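Local coordinates for putative GAF sensor protein (Burkholderia vietnamiensis, PDB 5HL6) that probably reduces the free (R)-sulfoxide of L-methionine back to methionine by means of a GAF-type domain, at residues 129-134 against 169-174; 30-35 against 162-167; 138-143 against 156-161. All coordinates share one frame; numbering follows the deposited sequence.

Contact 1: 129-134 against 169-174; sequences LVAADG and AWQKAR
Trp170, the first residue of 169-174 to touch the hairpin turn, meets it with CZ3 and CH2 of its six-membered ring: CZ3 comes within 3.3 Å of Ala131 CB, and CH2 of Trp170 lies nearly as close. The methyl group approaches the ring obliquely. With CG anti to the backbone N (chi1 -169°), the indole is carried out toward the turn; it also packs on Ile137 of strand 136-144 and on Leu41 of helix 41-55. One residue on, Gln171 supplies the direct polar link. Its OE1 accepts a hydrogen bond from Ala132 N at 2.9 Å, with an N-H...O angle of 154°. The chain bends at chi2, and its amide end lies against the methyl of Ala132, whose CB is 3.4 Å from Gln171 OE1. The other end of the amide, NE2, donates to a water that also takes the N-H of Asp133, and it bonds Asp175 of the same helix as well. Arg174 reaches the turn through a second water, which accepts from Arg174 NE and donates to Asp133 OD2; the two charged atoms themselves stay 5.1 Å apart. Gln171 thus serves two successive N-H groups of the type I turn Ala131-Gly134, between strands 123-130 and 136-144, one directly and one through water, and bonds at both ends of its amide probably fix which way round it sits.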
loop_
_atom_site.group_PDB
_atom_site.type_symbol
_atom_site.label_atom_id
_atom_site.label_comp_id
_atom_site.label_asym_id
_atom_site.label_seq_id
_atom_site.Cartn_x
_atom_site.Cartn_y
_atom_site.Cartn_z
ATOM N N LEU B 129 2.329 13.228 12.068
ATOM C CA LEU B 129 3.336 13.641 11.095
ATOM C C LEU B 129 3.173 15.129 10.864
ATOM O O LEU B 129 2.109 15.575 10.421
ATOM C CB LEU B 129 3.180 12.874 9.776
ATOM C CG LEU B 129 3.189 11.353 9.912
ATOM C CD1 LEU B 129 2.694 10.678 8.605
ATOM C CD2 LEU B 129 4.582 10.860 10.307
ATOM N N VAL B 130 4.211 15.901 11.182
ATOM C CA VAL B 130 4.142 17.352 11.122
ATOM C C VAL B 130 5.346 17.868 10.350
ATOM O O VAL B 130 6.472 17.408 10.570
ATOM C CB VAL B 130 4.091 17.969 12.535
ATOM C CG1 VAL B 130 4.020 19.471 12.441
ATOM C CG2 VAL B 130 2.887 17.407 13.320
ATOM N N ALA B 131 5.105 18.820 9.450
ATOM C CA ALA B 131 6.143 19.362 8.584
ATOM C C ALA B 131 7.028 20.352 9.342
ATOM O O ALA B 131 6.737 20.758 10.469
ATOM C CB ALA B 131 5.510 20.048 7.375
ATOM N N ALA B 132 8.116 20.772 8.687
ATOM C CA ALA B 132 9.023 21.739 9.302
ATOM C C ALA B 132 8.326 23.061 9.607
ATOM O O ALA B 132 8.655 23.720 10.606
ATOM C CB ALA B 132 10.245 21.990 8.396
ATOM N N ASP B 133 7.370 23.474 8.771
ATOM C CA ASP B 133 6.674 24.737 9.002
ATOM C C ASP B 133 5.467 24.603 9.933
ATOM O O ASP B 133 4.719 25.574 10.094
ATOM C CB ASP B 133 6.236 25.363 7.671
ATOM C CG ASP B 133 5.193 24.541 6.941
ATOM O OD1 ASP B 133 4.714 23.515 7.471
ATOM O OD2 ASP B 133 4.844 24.941 5.815
ATOM N N GLY B 134 5.253 23.432 10.523
ATOM C CA GLY B 134 4.154 23.232 11.447
ATOM C C GLY B 134 2.878 22.697 10.825
ATOM O O GLY B 134 1.892 22.494 11.549
ATOM N N ALA B 169 11.543 11.622 2.690
ATOM C CA ALA B 169 10.556 11.525 1.621
ATOM C C ALA B 169 9.683 12.769 1.563
ATOM O O ALA B 169 9.641 13.431 0.523
ATOM C CB ALA B 169 9.688 10.263 1.775
ATOM N N TRP B 170 8.990 13.120 2.650
ATOM C CA TRP B 170 7.993 14.182 2.557
ATOM C C TRP B 170 8.650 15.554 2.456
ATOM O O TRP B 170 8.387 16.309 1.508
ATOM C CB TRP B 170 7.035 14.137 3.751
ATOM C CG TRP B 170 5.850 15.032 3.537
ATOM C CD1 TRP B 170 4.629 14.670 3.037
ATOM C CD2 TRP B 170 5.775 16.440 3.794
ATOM N NE1 TRP B 170 3.799 15.763 2.977
ATOM C CE2 TRP B 170 4.476 16.862 3.437
ATOM C CE3 TRP B 170 6.673 17.383 4.312
ATOM C CZ2 TRP B 170 4.053 18.188 3.573
ATOM C CZ3 TRP B 170 6.257 18.705 4.428
ATOM C CH2 TRP B 170 4.952 19.092 4.069
ATOM N N GLN B 171 9.482 15.908 3.445
ATOM C CA GLN B 171 10.110 17.229 3.456
ATOM C C GLN B 171 11.044 17.405 2.269
ATOM O O GLN B 171 11.172 18.510 1.727
ATOM C CB GLN B 171 10.880 17.442 4.753
ATOM C CG GLN B 171 11.226 18.913 5.024
ATOM C CD GLN B 171 10.007 19.711 5.459
ATOM O OE1 GLN B 171 9.337 19.355 6.433
ATOM N NE2 GLN B 171 9.722 20.806 4.751
ATOM N N LYS B 172 11.731 16.329 1.878
ATOM C CA LYS B 172 12.553 16.350 0.668
ATOM C C LYS B 172 11.739 16.803 -0.543
ATOM O O LYS B 172 12.168 17.679 -1.305
ATOM C CB LYS B 172 13.150 14.960 0.429
ATOM C CG LYS B 172 13.742 14.751 -0.969
ATOM C CD LYS B 172 14.199 13.307 -1.192
ATOM C CE LYS B 172 13.058 12.399 -1.691
ATOM N NZ LYS B 172 13.420 10.942 -1.617
ATOM N N ALA B 173 10.549 16.224 -0.732
ATOM C CA ALA B 173 9.743 16.613 -1.887
ATOM C C ALA B 173 9.213 18.034 -1.731
ATOM O O ALA B 173 9.239 18.823 -2.684
ATOM C CB ALA B 173 8.586 15.629 -2.094
ATOM N N ARG B 174 8.744 18.381 -0.530
ATOM C CA ARG B 174 8.211 19.719 -0.299
ATOM C C ARG B 174 9.263 20.800 -0.551
ATOM O O ARG B 174 8.965 21.827 -1.176
ATOM C CB ARG B 174 7.665 19.809 1.126
ATOM C CG ARG B 174 7.318 21.209 1.583
ATOM C CD ARG B 174 6.024 21.714 0.963
ATOM N NE ARG B 174 5.882 23.155 1.158
ATOM C CZ ARG B 174 6.265 24.069 0.270
ATOM N NH1 ARG B 174 6.804 23.693 -0.882
ATOM N NH2 ARG B 174 6.105 25.360 0.531
HETATM O O HOH W 1 7.502 22.594 5.729
HETATM O O HOH W 2 5.113 22.772 4.102
#

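Contact 2: 30-35 against 162-167; sequences QARSLV and CRVFVE
Val164 meets 30-35 with both of its methyl groups. CG1 does most of the touching: it lies 3.5 Å from Arg32 N and 3.9 Å from Ala31 CB, so that it rests against the peptide between these two residues as well as on the alanine methyl. The small side chain of Ala31 is consistent with the close approach, the CA atoms of Arg32 and Val164 being 6.1 Å apart. Val164 CG2, the branch anti to the carbonyl carbon, meets the guanidinium instead, 4.2 Å from Arg32 NH2 and oblique to its plane. The arginine side chain crosses the valine at about a right angle: it runs extended as far as CD, then bends at chi3 (-54°), which turns its NH2 end alongside CG2. A salt bridge from NH1 to Glu29, in the same helix, helps to hold that end in place. Farther out, Arg32 and Val35 both touch His168, one helical turn beyond Val164. The contact is van der Waals packing, without a polar bond between the two segments, of helix 20-35 on helix 152-176. Helix 41-55 adjoins both, receiving Leu34 and Val35 from one and Phe165 from the other, while Cys162 and Val166 face strands 123-130 and 136-144 of the sheet.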
loop_
_atom_site.group_PDB
_atom_site.type_symbol
_atom_site.label_atom_id
_atom_site.label_comp_id
_atom_site.label_asym_id
_atom_site.label_seq_id
_atom_site.Cartn_x
_atom_site.Cartn_y
_atom_site.Cartn_z
ATOM N N GLN B 30 17.275 0.985 6.849
ATOM C CA GLN B 30 16.613 0.408 5.684
ATOM C C GLN B 30 15.599 1.379 5.102
ATOM O O GLN B 30 15.539 1.575 3.880
ATOM C CB GLN B 30 15.922 -0.900 6.055
ATOM C CG GLN B 30 16.833 -2.034 6.413
ATOM C CD GLN B 30 16.043 -3.258 6.788
ATOM O OE1 GLN B 30 15.510 -3.349 7.895
ATOM N NE2 GLN B 30 15.933 -4.202 5.860
ATOM N N ALA B 31 14.783 1.991 5.970
ATOM C CA ALA B 31 13.806 2.976 5.516
ATOM C C ALA B 31 14.484 4.150 4.823
ATOM O O ALA B 31 14.013 4.619 3.780
ATOM C CB ALA B 31 12.961 3.466 6.695
ATOM N N ARG B 32 15.586 4.644 5.396
ATOM C CA ARG B 32 16.352 5.699 4.742
ATOM C C ARG B 32 16.795 5.266 3.349
ATOM O O ARG B 32 16.586 5.985 2.364
ATOM C CB ARG B 32 17.567 6.067 5.596
ATOM C CG ARG B 32 18.416 7.215 5.045
ATOM C CD ARG B 32 19.565 7.561 5.997
ATOM N NE ARG B 32 19.086 7.846 7.352
ATOM C CZ ARG B 32 19.247 7.041 8.403
ATOM N NH1 ARG B 32 19.896 5.890 8.275
ATOM N NH2 ARG B 32 18.765 7.388 9.588
ATOM N N SER B 33 17.413 4.086 3.251
ATOM C CA SER B 33 17.892 3.614 1.957
ATOM C C SER B 33 16.738 3.429 0.977
ATOM O O SER B 33 16.879 3.709 -0.220
ATOM C CB SER B 33 18.669 2.310 2.143
ATOM O OG SER B 33 18.918 1.676 0.901
ATOM N N LEU B 34 15.582 2.981 1.469
ATOM C CA LEU B 34 14.456 2.704 0.582
ATOM C C LEU B 34 13.915 3.977 -0.065
ATOM O O LEU B 34 13.586 3.970 -1.254
ATOM C CB LEU B 34 13.349 1.969 1.349
ATOM C CG LEU B 34 12.090 1.516 0.604
ATOM C CD1 LEU B 34 12.421 0.541 -0.528
ATOM C CD2 LEU B 34 11.107 0.886 1.581
ATOM N N VAL B 35 13.830 5.085 0.684
ATOM C CA VAL B 35 13.142 6.275 0.181
ATOM C C VAL B 35 14.081 7.395 -0.271
ATOM O O VAL B 35 13.621 8.308 -0.976
ATOM C CB VAL B 35 12.140 6.832 1.218
ATOM C CG1 VAL B 35 11.105 5.761 1.576
ATOM C CG2 VAL B 35 12.864 7.335 2.462
ATOM N N CYS B 162 9.215 7.375 11.692
ATOM C CA CYS B 162 8.455 8.443 11.056
ATOM C C CYS B 162 9.330 9.656 10.758
ATOM O O CYS B 162 9.113 10.327 9.745
ATOM C CB CYS B 162 7.247 8.817 11.920
ATOM S SG CYS B 162 5.980 7.495 11.927
ATOM N N ARG B 163 10.333 9.944 11.599
ATOM C CA ARG B 163 11.262 11.025 11.275
ATOM C C ARG B 163 11.994 10.742 9.968
ATOM O O ARG B 163 12.259 11.663 9.185
ATOM C CB ARG B 163 12.267 11.244 12.406
ATOM C CG ARG B 163 11.661 11.923 13.614
ATOM C CD ARG B 163 12.728 12.488 14.553
ATOM N NE ARG B 163 13.417 11.445 15.309
ATOM C CZ ARG B 163 12.921 10.854 16.394
ATOM N NH1 ARG B 163 11.718 11.190 16.847
ATOM N NH2 ARG B 163 13.623 9.916 17.019
ATOM N N VAL B 164 12.331 9.476 9.710
ATOM C CA VAL B 164 12.987 9.143 8.448
ATOM C C VAL B 164 12.059 9.441 7.280
ATOM O O VAL B 164 12.462 10.061 6.288
ATOM C CB VAL B 164 13.446 7.674 8.444
ATOM C CG1 VAL B 164 13.856 7.256 7.040
ATOM C CG2 VAL B 164 14.604 7.495 9.412
ATOM N N PHE B 165 10.796 9.009 7.380
ATOM C CA PHE B 165 9.858 9.236 6.284
ATOM C C PHE B 165 9.638 10.722 6.057
ATOM O O PHE B 165 9.688 11.209 4.923
ATOM C CB PHE B 165 8.511 8.547 6.550
ATOM C CG PHE B 165 7.481 8.860 5.496
ATOM C CD1 PHE B 165 7.495 8.188 4.287
ATOM C CD2 PHE B 165 6.540 9.862 5.696
ATOM C CE1 PHE B 165 6.578 8.495 3.294
ATOM C CE2 PHE B 165 5.621 10.167 4.712
ATOM C CZ PHE B 165 5.641 9.481 3.512
ATOM N N VAL B 166 9.392 11.469 7.130
ATOM C CA VAL B 166 9.134 12.894 6.963
ATOM C C VAL B 166 10.368 13.598 6.408
ATOM O O VAL B 166 10.265 14.443 5.511
ATOM C CB VAL B 166 8.672 13.508 8.301
ATOM C CG1 VAL B 166 8.575 15.025 8.195
ATOM C CG2 VAL B 166 7.330 12.914 8.701
ATOM N N GLU B 167 11.556 13.242 6.903
ATOM C CA GLU B 167 12.767 13.940 6.476
ATOM C C GLU B 167 13.195 13.538 5.066
ATOM O O GLU B 167 13.526 14.398 4.240
ATOM C CB GLU B 167 13.903 13.689 7.471
#

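Contact 3: 138-143 against 156-161; sequences GVWDVD and SGMEAL
Trp140 NE1 directs its N-H at the sulfur of Met158, a weak hydrogen bond of 3.6 Å but a fairly straight one, with an N-H...S angle of 163°. The sulfur lies at the edge of the indole, near its plane: SD is 4.8 Å from the centroid of the five-membered ring and 82° off the ring normal. This is a Met-aromatic contact of the edge type, in which the thioether offers itself as acceptor to a buried indole nitrogen. Trp140 CG stands anti to the backbone N (chi1 166°), and the ring extends from the strand toward the helix with its nitrogen side turned to the methionine. Met158, bent at chi2, approaches the nitrogen edge, the two side chains running at about a right angle to each other. Its terminal methyl then passes on to the next inward-facing residue of the strand, with Met158 CE 4.0 Å from Val142 CG2 and only slightly farther from Val142 CG1. One flexible side chain therefore spans two positions on the same face of strand 136-144. The arrangement belongs to the core of the GAF fold, where an antiparallel sheet packs against helices; here the C-terminal helix 152-176 lies against a strand from the middle of the sheet. The indole has aromatic company as well: Phe48 of helix 41-55 meets it edge-to-face, and Phe64 of strand 61-67 also meets it. Ile125, on the adjoining strand, packs on both Val142 and Met158, and Tyr24 of helix 20-35 touches the methionine as well.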
loop_
_atom_site.group_PDB
_atom_site.type_symbol
_atom_site.label_atom_id
_atom_site.label_comp_id
_atom_site.label_asym_id
_atom_site.label_seq_id
_atom_site.Cartn_x
_atom_site.Cartn_y
_atom_site.Cartn_z
ATOM N N GLY B 138 -0.207 14.302 8.466
ATOM C CA GLY B 138 -1.162 13.213 8.669
ATOM C C GLY B 138 -0.753 12.412 9.895
ATOM O O GLY B 138 -0.181 12.956 10.840
ATOM N N VAL B 139 -1.038 11.107 9.864
ATOM C CA VAL B 139 -0.581 10.222 10.927
ATOM C C VAL B 139 -0.072 8.920 10.333
ATOM O O VAL B 139 -0.462 8.512 9.239
ATOM C CB VAL B 139 -1.677 9.914 11.968
ATOM C CG1 VAL B 139 -2.297 11.205 12.517
ATOM C CG2 VAL B 139 -2.728 8.983 11.372
ATOM N N TRP B 140 0.816 8.275 11.084
ATOM C CA TRP B 140 1.256 6.907 10.841
ATOM C C TRP B 140 0.592 6.017 11.882
ATOM O O TRP B 140 0.672 6.314 13.079
ATOM C CB TRP B 140 2.784 6.821 10.945
ATOM C CG TRP B 140 3.336 5.432 11.053
ATOM C CD1 TRP B 140 3.856 4.848 12.167
ATOM C CD2 TRP B 140 3.433 4.454 10.003
ATOM N NE1 TRP B 140 4.269 3.570 11.884
ATOM C CE2 TRP B 140 4.022 3.302 10.563
ATOM C CE3 TRP B 140 3.081 4.443 8.652
ATOM C CZ2 TRP B 140 4.250 2.141 9.824
ATOM C CZ3 TRP B 140 3.315 3.292 7.914
ATOM C CH2 TRP B 140 3.900 2.157 8.503
ATOM N N ASP B 141 -0.077 4.949 11.436
ATOM C CA ASP B 141 -0.891 4.101 12.314
ATOM C C ASP B 141 -0.463 2.646 12.175
ATOM O O ASP B 141 -0.376 2.135 11.058
ATOM C CB ASP B 141 -2.383 4.244 11.971
ATOM C CG ASP B 141 -3.280 3.332 12.804
ATOM O OD1 ASP B 141 -2.946 3.013 13.967
ATOM O OD2 ASP B 141 -4.336 2.936 12.287
ATOM N N VAL B 142 -0.218 1.970 13.308
ATOM C CA VAL B 142 0.141 0.551 13.318
ATOM C C VAL B 142 -0.708 -0.170 14.349
ATOM O O VAL B 142 -0.879 0.314 15.472
ATOM C CB VAL B 142 1.635 0.318 13.624
ATOM C CG1 VAL B 142 1.984 -1.165 13.492
ATOM C CG2 VAL B 142 2.504 1.129 12.684
ATOM N N ASP B 143 -1.209 -1.345 13.983
ATOM C CA ASP B 143 -2.085 -2.116 14.846
ATOM C C ASP B 143 -1.562 -3.537 14.996
ATOM O O ASP B 143 -0.907 -4.080 14.100
ATOM C CB ASP B 143 -3.517 -2.135 14.290
ATOM C CG ASP B 143 -4.108 -0.747 14.190
ATOM O OD1 ASP B 143 -4.744 -0.308 15.163
ATOM O OD2 ASP B 143 -3.908 -0.078 13.156
ATOM N N SER B 156 9.230 5.039 20.944
ATOM C CA SER B 156 10.441 5.714 20.485
ATOM C C SER B 156 10.861 5.220 19.109
ATOM O O SER B 156 11.299 6.010 18.262
ATOM C CB SER B 156 11.571 5.494 21.484
ATOM O OG SER B 156 11.260 6.082 22.731
ATOM N N GLY B 157 10.748 3.912 18.874
ATOM C CA GLY B 157 11.164 3.361 17.595
ATOM C C GLY B 157 10.286 3.822 16.448
ATOM O O GLY B 157 10.785 4.221 15.390
ATOM N N MET B 158 8.962 3.761 16.633
ATOM C CA MET B 158 8.058 4.235 15.589
ATOM C C MET B 158 8.271 5.716 15.297
ATOM O O MET B 158 8.229 6.139 14.136
ATOM C CB MET B 158 6.606 3.966 15.978
ATOM C CG MET B 158 6.200 2.500 15.894
ATOM S SD MET B 158 6.343 1.770 14.249
ATOM C CE MET B 158 5.795 0.117 14.631
ATOM N N GLU B 159 8.503 6.524 16.336
ATOM C CA GLU B 159 8.740 7.945 16.100
ATOM C C GLU B 159 10.015 8.159 15.294
ATOM O O GLU B 159 10.065 9.036 14.426
ATOM C CB GLU B 159 8.789 8.702 17.431
ATOM C CG GLU B 159 7.402 8.816 18.064
ATOM C CD GLU B 159 7.417 9.432 19.448
ATOM O OE1 GLU B 159 8.507 9.545 20.048
ATOM O OE2 GLU B 159 6.321 9.787 19.938
ATOM N N ALA B 160 11.044 7.349 15.545
ATOM C CA ALA B 160 12.270 7.479 14.769
ATOM C C ALA B 160 12.046 7.047 13.325
ATOM O O ALA B 160 12.600 7.653 12.403
ATOM C CB ALA B 160 13.400 6.677 15.413
ATOM N N LEU B 161 11.230 6.010 13.102
ATOM C CA LEU B 161 10.915 5.621 11.727
ATOM C C LEU B 161 10.178 6.740 11.008
ATOM O O LEU B 161 10.478 7.049 9.850
ATOM C CB LEU B 161 10.082 4.332 11.697
ATOM C CG LEU B 161 10.755 3.047 12.174
ATOM C CD1 LEU B 161 9.824 1.867 12.027
ATOM C CD2 LEU B 161 12.062 2.815 11.398
#

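Overall arrangement
From the N terminus, helix 20-35 comes first, and contact 2 joins its end to the C-terminal helix across 126 intervening residues, closing a loop that holds the whole sheet. Contact 1 starts inside that loop, at the end of strand 123-130, but finishes beyond it on 169-174, so contacts 1 and 2 cross. Contact 3, between strand 136-144 and the helical segment 156-161, closes the shortest loop and lies within both others. All three use successive parts of helix 152-176. Leu129 N bonds to Gly138 O between the paired strands of contacts 1 and 3, while Cys162 SG packs 3.4 Å from Trp140 CD1, joining contacts 2 and 3.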